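Local atomic coordinates of conserved protein (Methanothermobacter thermautotrophicus, PDB entry 1T57), a protein that is of uncharacterised function but binds flavin mononucleotide and magnesium, and is related to the alpha/beta C-terminal domain of pyruvate kinase. Residues T138-M141 and F146-C149; D165-A170 and R196-I201. One frame throughout, in Å; residues are numbered along the deposited sequence.

Contact 1 of 2, residues T138-M141 and F146-C149. With FMN (flavin mononucleotide), chain E.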
loop_
_atom_site.group_PDB
_atom_site.type_symbol
_atom_site.label_atom_id
_atom_site.label_comp_id
_atom_site.label_asym_id
_atom_site.label_seq_id
_atom_site.Cartn_x
_atom_site.Cartn_y
_atom_site.Cartn_z
ATOM N N THR A 138 -4.483 -0.514 15.327
ATOM C CA THR A 138 -3.665 0.330 16.169
ATOM C C THR A 138 -4.494 0.862 17.356
ATOM O O THR A 138 -4.040 0.835 18.519
ATOM C CB THR A 138 -3.088 1.476 15.349
ATOM O OG1 THR A 138 -2.424 0.925 14.208
ATOM C CG2 THR A 138 -2.074 2.275 16.167
ATOM N N LEU A 139 -5.710 1.324 17.067
ATOM C CA LEU A 139 -6.569 1.828 18.129
ATOM C C LEU A 139 -6.888 0.727 19.121
ATOM O O LEU A 139 -6.971 0.978 20.328
ATOM C CB LEU A 139 -7.834 2.437 17.536
ATOM C CG LEU A 139 -7.430 3.820 17.027
ATOM C CD1 LEU A 139 -8.543 4.491 16.327
ATOM C CD2 LEU A 139 -6.936 4.651 18.232
ATOM N N ARG A 140 -7.017 -0.493 18.601
ATOM C CA ARG A 140 -7.307 -1.679 19.403
ATOM C C ARG A 140 -6.254 -2.071 20.467
ATOM O O ARG A 140 -6.553 -2.849 21.383
ATOM C CB ARG A 140 -7.582 -2.886 18.473
ATOM C CG ARG A 140 -8.980 -2.901 17.872
ATOM C CD ARG A 140 -9.168 -4.012 16.836
ATOM N NE ARG A 140 -10.576 -4.163 16.451
ATOM C CZ ARG A 140 -10.983 -4.450 15.215
ATOM N NH1 ARG A 140 -10.084 -4.628 14.258
ATOM N NH2 ARG A 140 -12.280 -4.503 14.916
HETATM N N MSE A 141 -5.032 -1.557 20.362
HETATM C CA MSE A 141 -4.042 -1.904 21.368
HETATM C C MSE A 141 -4.484 -1.344 22.746
HETATM O O MSE A 141 -3.868 -1.649 23.771
HETATM C CB MSE A 141 -2.670 -1.345 21.006
HETATM C CG MSE A 141 -2.228 -1.566 19.594
HETATM SE SE MSE A 141 -0.563 -0.619 19.346
HETATM C CE MSE A 141 -1.227 1.181 19.222
ATOM N N PHE A 146 -12.246 1.374 22.369
ATOM C CA PHE A 146 -11.444 2.558 22.097
ATOM C C PHE A 146 -11.471 2.788 20.593
ATOM O O PHE A 146 -11.518 3.923 20.101
ATOM C CB PHE A 146 -10.004 2.355 22.582
ATOM C CG PHE A 146 -9.197 3.628 22.694
ATOM C CD1 PHE A 146 -9.106 4.296 23.902
ATOM C CD2 PHE A 146 -8.484 4.117 21.611
ATOM C CE1 PHE A 146 -8.323 5.434 24.038
ATOM C CE2 PHE A 146 -7.697 5.257 21.733
ATOM C CZ PHE A 146 -7.614 5.915 22.958
ATOM N N LYS A 147 -11.473 1.698 19.846
ATOM C CA LYS A 147 -11.471 1.815 18.403
ATOM C C LYS A 147 -12.844 2.179 17.900
ATOM O O LYS A 147 -12.945 2.964 16.987
ATOM C CB LYS A 147 -10.940 0.515 17.752
ATOM C CG LYS A 147 -11.930 -0.337 16.946
ATOM C CD LYS A 147 -11.950 0.044 15.489
ATOM C CE LYS A 147 -12.406 -1.128 14.592
ATOM N NZ LYS A 147 -13.870 -1.273 14.312
ATOM N N VAL A 148 -13.913 1.667 18.514
ATOM C CA VAL A 148 -15.230 2.015 17.975
ATOM C C VAL A 148 -15.546 3.444 18.277
ATOM O O VAL A 148 -16.214 4.114 17.491
ATOM C CB VAL A 148 -16.404 1.071 18.462
ATOM C CG1 VAL A 148 -15.865 -0.243 18.944
ATOM C CG2 VAL A 148 -17.267 1.749 19.464
ATOM N N CYS A 149 -15.016 3.908 19.400
ATOM C CA CYS A 149 -15.209 5.277 19.830
ATOM C C CYS A 149 -14.795 6.299 18.790
ATOM O O CYS A 149 -15.597 7.183 18.501
ATOM C CB CYS A 149 -14.482 5.540 21.158
ATOM S SG CYS A 149 -15.525 5.243 22.618
HETATM N N1 FMN E . -17.527 -4.243 19.023
HETATM C C2 FMN E . -16.245 -4.775 19.091
HETATM O O2 FMN E . -15.900 -5.430 20.056
HETATM N N3 FMN E . -15.261 -4.477 18.188
HETATM C C4 FMN E . -15.570 -3.780 17.048
HETATM O O4 FMN E . -14.652 -3.417 16.302
HETATM C C4A FMN E . -16.841 -3.207 16.965
HETATM N N5 FMN E . -17.179 -2.453 15.865
HETATM C C5A FMN E . -18.310 -1.675 15.931
HETATM C C6 FMN E . -18.622 -0.909 14.820
HETATM C C7 FMN E . -19.794 -0.208 14.759
HETATM C C7M FMN E . -20.065 0.529 13.487
HETATM C C8 FMN E . -20.852 -0.628 15.555
HETATM C C8M FMN E . -22.218 0.027 15.439
HETATM C C9 FMN E . -20.569 -1.426 16.662
HETATM C C9A FMN E . -19.273 -1.882 16.923
HETATM N N10 FMN E . -19.047 -2.869 17.894
HETATM C C10 FMN E . -17.782 -3.389 17.997
HETATM C "C1'" FMN E . -20.047 -3.189 18.983
HETATM C "C2'" FMN E . -20.070 -2.063 19.979
HETATM O "O2'" FMN E . -18.726 -1.815 20.406
HETATM C "C3'" FMN E . -20.885 -2.431 21.198
HETATM O "O3'" FMN E . -20.415 -3.614 21.769
HETATM C "C4'" FMN E . -22.419 -2.320 21.183
HETATM O "O4'" FMN E . -22.774 -2.484 22.536
HETATM C "C5'" FMN E . -23.367 -3.338 20.588
HETATM O "O5'" FMN E . -24.615 -2.882 21.060
HETATM P P FMN E . -25.768 -3.694 21.833
HETATM O O1P FMN E . -26.988 -2.842 21.776
HETATM O O2P FMN E . -25.414 -3.995 23.303
HETATM O O3P FMN E . -25.980 -4.994 21.047
#
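L139 and K147 bring their backbones closest, with L139 CA 4.9 Å from K147 CA, where helix 131-139 gives way to helix 144-158 after a short turn. L139 CB meets K147 CB at 3.7 Å. The leucine branch then diverges from the lysine. Its CD2 comes to the edge of the F146 ring, near the ring plane, 3.6 Å from F146 CE2. The two side chains cross at about a right angle. F146 has CG anti to its own backbone N (chi1 -164°), and this carries the ring over to the leucine.

The polar side of the contact belongs to the flavin site. R140 and K147 lie alongside each other and point the same way. R140 is extended from CG to NE. The bends of K147 at chi2 and chi4 lay CE over one face of the R140 guanidinium, towards the rim, 3.4 Å from R140 NH2. Both ends converge on the carbonyl oxygen O4 of FMN. R140 NH2 donates to FMN O4 at 3.0 Å with an N-H...O angle of 152°, and O4 lies at the edge of the guanidinium. K147 NZ donates to FMN O4, also at 3.0 Å. Two cationic donors on one oxygen probably polarise the C4 carbonyl. Each has its own carboxylate: E137 forms a salt bridge with R140 NH1, and E151 one with K147 NZ. Q144 accepts a hydrogen bond from R140 NE. V148 adds an apolar contact to the flavin, with its CG1 3.7 Å from FMN C4A.

Around this turn between two helices, L115 of a loop packs on L139 and K147. L182 of strand 180-185 packs against F146, on the sheet side of helix 144-158.

Contact 2 of 2, residues D165-A170 and R196-I201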
loop_
_atom_site.group_PDB
_atom_site.type_symbol
_atom_site.label_atom_id
_atom_site.label_comp_id
_atom_site.label_asym_id
_atom_site.label_seq_id
_atom_site.Cartn_x
_atom_site.Cartn_y
_atom_site.Cartn_z
ATOM N N ASP A 165 -16.839 20.468 15.648
ATOM C CA ASP A 165 -16.607 21.786 16.224
ATOM C C ASP A 165 -16.234 21.683 17.692
ATOM O O ASP A 165 -15.174 22.136 18.103
ATOM C CB ASP A 165 -17.905 22.601 16.110
ATOM C CG ASP A 165 -17.685 24.023 15.620
ATOM O OD1 ASP A 165 -18.608 24.871 15.746
ATOM O OD2 ASP A 165 -16.589 24.289 15.099
ATOM N N GLU A 166 -17.124 21.079 18.473
ATOM C CA GLU A 166 -16.949 20.945 19.913
ATOM C C GLU A 166 -16.694 19.530 20.451
ATOM O O GLU A 166 -16.474 18.590 19.698
ATOM C CB GLU A 166 -18.175 21.546 20.599
ATOM C CG GLU A 166 -19.475 21.088 19.971
ATOM C CD GLU A 166 -20.674 21.989 20.290
ATOM O OE1 GLU A 166 -21.230 21.890 21.408
ATOM O OE2 GLU A 166 -21.057 22.805 19.420
ATOM N N GLU A 167 -16.723 19.399 21.773
ATOM C CA GLU A 167 -16.467 18.128 22.407
ATOM C C GLU A 167 -17.701 17.256 22.473
ATOM O O GLU A 167 -18.820 17.753 22.544
ATOM C CB GLU A 167 -15.896 18.337 23.804
ATOM C CG GLU A 167 -14.615 19.132 23.792
ATOM C CD GLU A 167 -13.897 19.106 25.127
ATOM O OE1 GLU A 167 -14.556 18.898 26.171
ATOM O OE2 GLU A 167 -12.667 19.305 25.131
ATOM N N VAL A 168 -17.464 15.948 22.452
ATOM C CA VAL A 168 -18.504 14.936 22.465
ATOM C C VAL A 168 -18.031 13.742 23.294
ATOM O O VAL A 168 -16.824 13.530 23.461
ATOM C CB VAL A 168 -18.784 14.429 21.017
ATOM C CG1 VAL A 168 -19.902 13.418 21.022
ATOM C CG2 VAL A 168 -19.111 15.594 20.101
ATOM N N ILE A 169 -18.966 12.963 23.821
ATOM C CA ILE A 169 -18.583 11.787 24.594
ATOM C C ILE A 169 -18.884 10.598 23.684
ATOM O O ILE A 169 -20.027 10.444 23.269
ATOM C CB ILE A 169 -19.418 11.661 25.898
ATOM C CG1 ILE A 169 -19.222 12.917 26.777
ATOM C CG2 ILE A 169 -19.028 10.392 26.642
ATOM C CD1 ILE A 169 -18.478 12.681 28.127
ATOM N N ALA A 170 -17.868 9.791 23.361
ATOM C CA ALA A 170 -18.033 8.615 22.491
ATOM C C ALA A 170 -18.068 7.342 23.335
ATOM O O ALA A 170 -17.244 7.177 24.215
ATOM C CB ALA A 170 -16.888 8.542 21.489
ATOM N N ARG A 196 -9.419 14.578 17.828
ATOM C CA ARG A 196 -8.660 14.725 19.059
ATOM C C ARG A 196 -9.270 13.953 20.208
ATOM O O ARG A 196 -10.479 14.056 20.466
ATOM C CB ARG A 196 -8.522 16.220 19.459
ATOM C CG ARG A 196 -7.840 17.137 18.424
ATOM C CD ARG A 196 -6.408 16.614 18.083
ATOM N NE ARG A 196 -5.571 16.416 19.277
ATOM C CZ ARG A 196 -4.422 15.723 19.288
ATOM N NH1 ARG A 196 -3.964 15.160 18.175
ATOM N NH2 ARG A 196 -3.735 15.566 20.411
ATOM N N ILE A 197 -8.426 13.177 20.892
ATOM C CA ILE A 197 -8.879 12.417 22.027
ATOM C C ILE A 197 -8.454 13.190 23.270
ATOM O O ILE A 197 -7.269 13.370 23.537
ATOM C CB ILE A 197 -8.296 10.992 21.995
ATOM C CG1 ILE A 197 -8.902 10.250 20.795
ATOM C CG2 ILE A 197 -8.603 10.263 23.308
ATOM C CD1 ILE A 197 -8.504 8.806 20.681
ATOM N N HIS A 198 -9.446 13.634 24.027
ATOM C CA HIS A 198 -9.217 14.433 25.233
ATOM C C HIS A 198 -9.142 13.697 26.593
ATOM O O HIS A 198 -8.131 13.785 27.297
ATOM C CB HIS A 198 -10.279 15.540 25.274
ATOM C CG HIS A 198 -10.293 16.411 24.048
ATOM N ND1 HIS A 198 -11.460 16.825 23.443
ATOM C CD2 HIS A 198 -9.282 16.984 23.347
ATOM C CE1 HIS A 198 -11.173 17.620 22.425
ATOM N NE2 HIS A 198 -9.861 17.732 22.346
ATOM N N GLU A 199 -10.195 12.964 26.958
ATOM C CA GLU A 199 -10.218 12.224 28.227
ATOM C C GLU A 199 -10.755 10.805 28.084
ATOM O O GLU A 199 -11.645 10.538 27.272
ATOM C CB GLU A 199 -11.096 12.953 29.251
ATOM C CG GLU A 199 -10.548 14.262 29.748
ATOM C CD GLU A 199 -11.604 15.083 30.466
ATOM O OE1 GLU A 199 -12.417 14.502 31.211
ATOM O OE2 GLU A 199 -11.615 16.319 30.299
ATOM N N VAL A 200 -10.219 9.887 28.882
ATOM C CA VAL A 200 -10.707 8.511 28.853
ATOM C C VAL A 200 -11.534 8.328 30.134
ATOM O O VAL A 200 -10.982 8.181 31.222
ATOM C CB VAL A 200 -9.550 7.495 28.821
ATOM C CG1 VAL A 200 -10.110 6.059 28.715
ATOM C CG2 VAL A 200 -8.627 7.802 27.662
ATOM N N ILE A 201 -12.857 8.361 30.011
ATOM C CA ILE A 201 -13.724 8.202 31.174
ATOM C C ILE A 201 -13.585 6.804 31.770
ATOM O O ILE A 201 -13.544 6.648 32.980
ATOM C CB ILE A 201 -15.186 8.448 30.794
ATOM C CG1 ILE A 201 -15.321 9.850 30.195
ATOM C CG2 ILE A 201 -16.056 8.332 32.003
ATOM C CD1 ILE A 201 -16.502 10.060 29.277
#
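E167 faces H198, and I169 faces I201, across one intervening strand of the mixed sheet. Strand 180-185 lies between strands 168-172 and 196-204 and runs antiparallel to both. Strands 168-172 and 196-204 therefore run parallel, as next-but-one neighbours, with E167 CA 8.6 Å from H198 CA. The direct contacts are between side chains that reach past strand 180-185. On strand 196-204, H198 and E199 both face V183, which marks a classic beta bulge.

E167 sits just before strand 168-172 and reaches across towards H198. Its CG is anti to the carbonyl carbon and the chain runs extended beyond it, which delivers the carboxylate beside the imidazole. The two flat groups are 32° apart. The imidazole is probably turned over in the model, so the identity of the nearest ring atom is doubtful. R196 O lies over the centre of one ring face, 4.0 Å above the plane. The carboxylate's stronger partner is R205 of the second subunit, which forms a salt bridge with E167 OE2. R205 of the second subunit also bridges to E199, which has further salt bridges to K23 and R46. Together these cations probably offset the like charge of E167 OE1 and E199 OE2, 5.7 Å apart.

Further along, I169 and I201 make the apolar half, crossing at about a right angle beside V183. Helix 36-50 covers them, with V43 against I169 and L42 against I201. I201 is extended at chi2 (156°), whereas I169 is turned off the usual staggered positions (chi2 -113°). I201 CD1 rests against both methyls of I169: it lies 3.7 Å from I169 CG2 and a tight 3.5 Å from I169 CD1.

In the fold
Contact 1 comes first along the chain, and contact 2 lies wholly after it. Their centres are 14 Å apart. Helix 144-158 carries half of contact 1 and is followed by strand 168-172, the first half of contact 2. The helix packs on the sheet that holds contact 2: C149 SG lies 3.0 Å from A170 O, and F146 CZ lies 3.8 Å from I197 CD1. Strand 180-185 also touches both contacts. Each reaches the second subunit as well. R140 O accepts a hydrogen bond from R196 NH1 of the second subunit, which ties contact 1 of one copy to contact 2 of the other. The flavin site is thereby linked to the subunit interface.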